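Local coordinates for putative uncharacterized protein (Bacteroides vulgatus, PDB 4F7A) that probably binds mucin O-glycans at the cell surface, as a SusD-like outer membrane lipoprotein of a glycan-uptake system, at residues A[208-213]-A[439-444]; A[149-154]-A[502-507]. All blocks are in the same frame, centred on the assembly; numbering follows the deposited sequence.

Contact 1 (A[208-213]-A[439-444])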
loop_
_atom_site.group_PDB
_atom_site.type_symbol
_atom_site.label_atom_id
_atom_site.label_comp_id
_atom_site.label_asym_id
_atom_site.label_seq_id
_atom_site.Cartn_x
_atom_site.Cartn_y
_atom_site.Cartn_z
ATOM N N ALA A 208 1.182 4.661 -12.960
ATOM C CA ALA A 208 0.510 5.453 -13.979
ATOM C C ALA A 208 -0.780 6.069 -13.462
ATOM O O ALA A 208 -1.013 7.262 -13.659
ATOM C CB ALA A 208 0.245 4.594 -15.226
HETATM N N MSE A 209 -1.615 5.280 -12.784
HETATM C CA MSE A 209 -2.830 5.832 -12.219
HETATM C C MSE A 209 -2.519 6.793 -11.081
HETATM O O MSE A 209 -3.165 7.835 -10.959
HETATM C CB MSE A 209 -3.808 4.766 -11.787
HETATM C CG MSE A 209 -4.391 3.969 -12.925
HETATM SE SE MSE A 209 -5.214 4.982 -14.353
HETATM C CE MSE A 209 -3.735 4.997 -15.563
ATOM N N ARG A 210 -1.491 6.499 -10.293
ATOM C CA ARG A 210 -1.084 7.418 -9.237
ATOM C C ARG A 210 -0.837 8.840 -9.770
ATOM O O ARG A 210 -1.209 9.811 -9.131
ATOM C CB ARG A 210 0.190 6.954 -8.520
ATOM C CG ARG A 210 0.482 7.812 -7.249
ATOM C CD ARG A 210 -0.197 7.267 -5.991
ATOM N NE ARG A 210 0.547 6.114 -5.519
ATOM C CZ ARG A 210 0.082 4.872 -5.397
ATOM N NH1 ARG A 210 -1.177 4.571 -5.676
ATOM N NH2 ARG A 210 0.899 3.908 -4.989
ATOM N N VAL A 211 -0.182 8.956 -10.927
ATOM C CA VAL A 211 0.192 10.274 -11.444
ATOM C C VAL A 211 -0.891 10.874 -12.356
ATOM O O VAL A 211 -0.670 11.933 -12.922
ATOM C CB VAL A 211 1.553 10.273 -12.196
ATOM C CG1 VAL A 211 2.645 9.662 -11.315
ATOM C CG2 VAL A 211 1.458 9.550 -13.525
ATOM N N SER A 212 -2.049 10.215 -12.483
ATOM C CA SER A 212 -3.071 10.625 -13.475
ATOM C C SER A 212 -3.701 11.998 -13.241
ATOM O O SER A 212 -4.096 12.646 -14.211
ATOM C CB SER A 212 -4.165 9.562 -13.632
ATOM O OG SER A 212 -4.851 9.352 -12.411
ATOM N N ASN A 213 -3.778 12.454 -11.984
ATOM C CA ASN A 213 -4.335 13.779 -11.687
ATOM C C ASN A 213 -3.321 14.878 -11.901
ATOM O O ASN A 213 -3.682 15.930 -12.401
ATOM C CB ASN A 213 -4.862 13.882 -10.263
ATOM C CG ASN A 213 -6.101 13.068 -10.038
ATOM O OD1 ASN A 213 -6.923 12.856 -10.964
ATOM N ND2 ASN A 213 -6.286 12.642 -8.794
ATOM N N TRP A 439 -3.714 3.725 1.743
ATOM C CA TRP A 439 -3.546 5.079 2.205
ATOM C C TRP A 439 -3.089 6.011 1.076
ATOM O O TRP A 439 -3.550 7.126 0.992
ATOM C CB TRP A 439 -2.585 5.135 3.394
ATOM C CG TRP A 439 -2.500 6.539 4.019
ATOM C CD1 TRP A 439 -3.524 7.415 4.176
ATOM C CD2 TRP A 439 -1.334 7.169 4.595
ATOM N NE1 TRP A 439 -3.074 8.584 4.776
ATOM C CE2 TRP A 439 -1.731 8.450 5.043
ATOM C CE3 TRP A 439 0.014 6.784 4.744
ATOM C CZ2 TRP A 439 -0.850 9.326 5.645
ATOM C CZ3 TRP A 439 0.890 7.658 5.327
ATOM C CH2 TRP A 439 0.456 8.924 5.778
ATOM N N ALA A 440 -2.165 5.557 0.231
ATOM C CA ALA A 440 -1.696 6.363 -0.883
ATOM C C ALA A 440 -2.853 6.720 -1.787
ATOM O O ALA A 440 -3.023 7.878 -2.162
ATOM C CB ALA A 440 -0.624 5.629 -1.663
ATOM N N GLU A 441 -3.677 5.740 -2.118
ATOM C CA GLU A 441 -4.819 5.995 -3.006
ATOM C C GLU A 441 -5.903 6.851 -2.373
ATOM O O GLU A 441 -6.578 7.647 -3.055
ATOM C CB GLU A 441 -5.367 4.680 -3.553
ATOM C CG GLU A 441 -4.479 4.136 -4.641
ATOM C CD GLU A 441 -4.538 4.990 -5.882
ATOM O OE1 GLU A 441 -5.512 4.785 -6.657
ATOM O OE2 GLU A 441 -3.633 5.854 -6.083
ATOM N N GLN A 442 -6.084 6.724 -1.075
ATOM C CA GLN A 442 -7.018 7.598 -0.383
ATOM C C GLN A 442 -6.589 9.073 -0.434
ATOM O O GLN A 442 -7.407 9.974 -0.658
ATOM C CB GLN A 442 -7.190 7.131 1.052
ATOM C CG GLN A 442 -8.213 7.929 1.842
ATOM C CD GLN A 442 -7.641 9.137 2.556
ATOM O OE1 GLN A 442 -6.435 9.240 2.773
ATOM N NE2 GLN A 442 -8.520 10.043 2.958
ATOM N N ARG A 443 -5.291 9.303 -0.255
ATOM C CA ARG A 443 -4.738 10.648 -0.359
ATOM C C ARG A 443 -4.791 11.173 -1.781
ATOM O O ARG A 443 -5.059 12.350 -1.991
ATOM C CB ARG A 443 -3.310 10.703 0.188
ATOM C CG ARG A 443 -3.273 10.483 1.707
ATOM C CD ARG A 443 -1.876 10.474 2.243
ATOM N NE ARG A 443 -1.229 9.188 1.957
ATOM C CZ ARG A 443 0.049 9.036 1.611
ATOM N NH1 ARG A 443 0.848 10.096 1.497
ATOM N NH2 ARG A 443 0.522 7.821 1.372
ATOM N N ARG A 444 -4.568 10.287 -2.749
ATOM C CA ARG A 444 -4.502 10.675 -4.139
ATOM C C ARG A 444 -5.898 11.035 -4.658
ATOM O O ARG A 444 -6.083 12.059 -5.323
ATOM C CB ARG A 444 -3.886 9.523 -4.952
ATOM C CG ARG A 444 -3.295 9.917 -6.309
ATOM C CD ARG A 444 -4.126 9.609 -7.520
ATOM N NE ARG A 444 -4.544 8.202 -7.672
ATOM C CZ ARG A 444 -5.388 7.793 -8.626
ATOM N NH1 ARG A 444 -5.882 8.650 -9.519
ATOM N NH2 ARG A 444 -5.761 6.534 -8.683
HETATM O O HOH W 1 -4.421 13.748 -6.800
#
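The backbones of 208-213, where helix 193-210 runs out into a turn, and 439-444 in helix 435-445 come nearest at Arg-210 and Arg-444, whose CA atoms lie 6.9 Å apart, and long polar side chains bridge the gap. At the centre is the Glu-441 carboxylate, shared by two arginines. Arg-444 grips it side-on from within its own helix, NH2 on the syn lone pair of Glu-441 OE1 (2.7 Å) and NE on OE2, with both carboxylate oxygens close to the guanidinium plane. From the other helix, Arg-210 NH1 forms a salt bridge to Glu-441 OE2 (2.8 Å), approaching 45° above the carboxylate plane and from the face opposite to Arg-444 NE. Arg-210 reaches this point with CG turned away from the backbone N (chi1 -171°) and two bends beyond it, which lays its guanidinium face over Ala-440 CB, 3.9 Å from Arg-210 CZ. The Arg-444 guanidinium in turn presses one face on Met-209 O, 3.2 Å from Arg-444 CZ; that oxygen already accepts from Ser-212 OG, on a lone pair in the carbonyl plane, and from Ser-212 N. A water joins Asn-213 ND2 to Arg-444 O, while Asn-213 OD1 is bound by Arg-347. Further salt bridges run from Arg-444 NH1 to Glu-343, from Glu-441 to Lys-427, and from Arg-210 to Asp-130 and Glu-437. Replacing Arg-444 with a leucine would probably leave Glu-441 without its two-pronged partner and Glu-343 without this arginine. The junction lies in the mostly helical body of this SusD-like protein: Met-209 and Ser-212 pack on helices 334-346 and 216-228.

Contact 2 (A[149-154]-A[502-507]); sequences DTQEEA and LWWDTG
Gln-151 reaches Trp-504 by a fully drawn-out chain, with CG opposite the backbone N (chi1 -177°) and chi2 equally extended, which carries its amide from the first turn of helix 151-174 into the 502-507 loop. Trp-504 swings its indole back to meet it, its CG lodged between the backbone N and the carbonyl carbon (chi1 49°). There the amide lies almost parallel to the indole, 7° between planes, with Gln-151 OE1 over the ring and 3.1 Å from Trp-504 CD1. Gln-151 OE1 also accepts from Trp-504 N at 3.1 Å, the donor nearly in line with the C=O bond, so one side chain meets both backbone and ring. Gln-151 NE2 turns to Thr-129, and Trp-504 NE1 donates to Asp-130, giving the buried polar ends partners of their own. The receiving loop is a type I beta turn from Leu-502 to Asp-505, closed by Asp-505 N to Leu-502 O. Across from it, the helix starts with a capping box: Thr-150 OG1 accepts from Glu-153 N, and Glu-153 OE1 accepts from Thr-150 N. Helix 151-174 thus presents its N-terminal turn to a C-terminal loop, within the mostly helical SusD fold. Trp-503, at the first corner of the turn, lays its indole against the next residue of the helix. Glu-152 CA sits 3.8 Å from the centroid of the Trp-503 six-membered ring, almost straight above it, a CH-pi contact, and Glu-152 CG comes within 3.5 Å of Trp-503 CZ2 as the acid chain runs on across that face. Gln-151 OE1 lies near the plane of the Trp-503 ring, at its edge, and 3.3 Å from Trp-503 CB. The Glu-152 carboxylate ends in a long, weak ion pair with Lys-156, while Val-211 and Val-214 also touch the Trp-503 side chain.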
loop_
_atom_site.group_PDB
_atom_site.type_symbol
_atom_site.label_atom_id
_atom_site.label_comp_id
_atom_site.label_asym_id
_atom_site.label_seq_id
_atom_site.Cartn_x
_atom_site.Cartn_y
_atom_site.Cartn_z
ATOM N N ASP A 149 15.904 13.372 -4.974
ATOM C CA ASP A 149 14.932 13.459 -6.071
ATOM C C ASP A 149 13.646 14.110 -5.566
ATOM O O ASP A 149 13.114 13.686 -4.548
ATOM C CB ASP A 149 14.483 12.075 -6.554
ATOM C CG ASP A 149 15.519 11.313 -7.291
ATOM O OD1 ASP A 149 16.580 11.868 -7.648
ATOM O OD2 ASP A 149 15.244 10.101 -7.534
ATOM N N THR A 150 13.088 15.060 -6.314
ATOM C CA THR A 150 11.671 15.430 -6.115
ATOM C C THR A 150 10.824 14.175 -6.372
ATOM O O THR A 150 11.299 13.215 -7.005
ATOM C CB THR A 150 11.210 16.548 -7.072
ATOM O OG1 THR A 150 11.194 16.028 -8.396
ATOM C CG2 THR A 150 12.160 17.794 -7.012
ATOM N N GLN A 151 9.596 14.138 -5.867
ATOM C CA GLN A 151 8.742 12.988 -6.137
ATOM C C GLN A 151 8.554 12.758 -7.636
ATOM O O GLN A 151 8.523 11.609 -8.080
ATOM C CB GLN A 151 7.384 13.126 -5.453
ATOM C CG GLN A 151 6.471 11.914 -5.638
ATOM C CD GLN A 151 5.245 11.985 -4.741
ATOM O OE1 GLN A 151 4.302 12.727 -5.044
ATOM N NE2 GLN A 151 5.230 11.183 -3.647
ATOM N N GLU A 152 8.409 13.836 -8.400
ATOM C CA GLU A 152 8.262 13.725 -9.857
ATOM C C GLU A 152 9.475 13.014 -10.466
ATOM O O GLU A 152 9.336 12.141 -11.302
ATOM C CB GLU A 152 8.101 15.106 -10.485
ATOM C CG GLU A 152 7.938 15.083 -12.015
ATOM C CD GLU A 152 7.641 16.456 -12.590
ATOM O OE1 GLU A 152 7.836 17.463 -11.895
ATOM O OE2 GLU A 152 7.200 16.517 -13.741
ATOM N N GLU A 153 10.663 13.404 -10.031
ATOM C CA GLU A 153 11.892 12.800 -10.521
ATOM C C GLU A 153 11.992 11.336 -10.107
ATOM O O GLU A 153 12.496 10.507 -10.887
ATOM C CB GLU A 153 13.109 13.567 -10.014
ATOM C CG GLU A 153 13.284 14.897 -10.747
ATOM C CD GLU A 153 14.157 15.924 -9.983
ATOM O OE1 GLU A 153 14.583 15.715 -8.823
ATOM O OE2 GLU A 153 14.401 16.982 -10.565
ATOM N N ALA A 154 11.572 11.027 -8.881
ATOM C CA ALA A 154 11.571 9.620 -8.412
ATOM C C ALA A 154 10.631 8.785 -9.272
ATOM O O ALA A 154 10.993 7.685 -9.702
ATOM C CB ALA A 154 11.188 9.527 -6.925
ATOM N N LEU A 502 1.672 15.874 -1.296
ATOM C CA LEU A 502 2.697 15.331 -2.181
ATOM C C LEU A 502 2.405 15.712 -3.624
ATOM O O LEU A 502 1.295 16.149 -3.943
ATOM C CB LEU A 502 2.802 13.825 -1.998
ATOM C CG LEU A 502 3.150 13.421 -0.566
ATOM C CD1 LEU A 502 3.334 11.916 -0.474
ATOM C CD2 LEU A 502 4.413 14.189 -0.079
ATOM N N TRP A 503 3.419 15.596 -4.480
ATOM C CA TRP A 503 3.320 15.980 -5.880
ATOM C C TRP A 503 2.096 15.370 -6.591
ATOM O O TRP A 503 1.375 16.075 -7.309
ATOM C CB TRP A 503 4.622 15.622 -6.617
ATOM C CG TRP A 503 4.571 15.773 -8.131
ATOM C CD1 TRP A 503 4.565 16.937 -8.859
ATOM C CD2 TRP A 503 4.533 14.707 -9.082
ATOM N NE1 TRP A 503 4.537 16.646 -10.211
ATOM C CE2 TRP A 503 4.512 15.286 -10.372
ATOM C CE3 TRP A 503 4.557 13.317 -8.972
ATOM C CZ2 TRP A 503 4.502 14.511 -11.538
ATOM C CZ3 TRP A 503 4.515 12.545 -10.135
ATOM C CH2 TRP A 503 4.497 13.144 -11.396
ATOM N N TRP A 504 1.842 14.081 -6.383
ATOM C CA TRP A 504 0.699 13.425 -7.051
ATOM C C TRP A 504 -0.670 13.716 -6.470
ATOM O O TRP A 504 -1.678 13.307 -7.052
ATOM C CB TRP A 504 0.887 11.918 -7.208
ATOM C CG TRP A 504 1.322 11.115 -5.994
ATOM C CD1 TRP A 504 2.479 10.386 -5.892
ATOM C CD2 TRP A 504 0.597 10.862 -4.777
ATOM N NE1 TRP A 504 2.529 9.732 -4.698
ATOM C CE2 TRP A 504 1.397 10.012 -3.983
ATOM C CE3 TRP A 504 -0.625 11.280 -4.274
ATOM C CZ2 TRP A 504 0.989 9.554 -2.741
ATOM C CZ3 TRP A 504 -1.022 10.859 -3.046
ATOM C CH2 TRP A 504 -0.210 10.006 -2.269
ATOM N N ASP A 505 -0.698 14.456 -5.373
ATOM C CA ASP A 505 -1.915 14.827 -4.651
ATOM C C ASP A 505 -2.267 16.253 -5.065
ATOM O O ASP A 505 -1.650 17.216 -4.590
ATOM C CB ASP A 505 -1.633 14.737 -3.138
ATOM C CG ASP A 505 -2.794 15.178 -2.269
ATOM O OD1 ASP A 505 -3.847 15.594 -2.807
ATOM O OD2 ASP A 505 -2.638 15.102 -1.032
ATOM N N THR A 506 -3.240 16.379 -5.962
ATOM C CA THR A 506 -3.665 17.695 -6.466
ATOM C C THR A 506 -4.857 18.240 -5.691
ATOM O O THR A 506 -5.277 19.363 -5.910
ATOM C CB THR A 506 -4.063 17.611 -7.947
ATOM O OG1 THR A 506 -5.144 16.681 -8.084
ATOM C CG2 THR A 506 -2.883 17.145 -8.791
ATOM N N GLY A 507 -5.440 17.435 -4.819
ATOM C CA GLY A 507 -6.611 17.859 -4.068
ATOM C C GLY A 507 -7.909 17.659 -4.821
ATOM O O GLY A 507 -8.971 17.941 -4.282
#

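From the N terminus, the chain first enters contact 2 at 149-154, the start of helix 151-174, then turns into helix 193-210, whose end supplies 208-213 to contact 1. Some 225 residues later helix 435-445 returns and closes contact 1; beyond helix 482-492, the loop 502-507 closes contact 2. The smaller loop therefore lies wholly within the larger, without crossing. The contact centres lie about 10 Å apart and the contacts touch: Trp-504 CH2 packs 3.5 Å from Ala-440 O, and Trp-504 CD1 lies the same distance from Arg-210 CG. The C-terminal loop is thereby wedged among helices 151-174, 193-210 and 435-445, joining early and late parts of the fold.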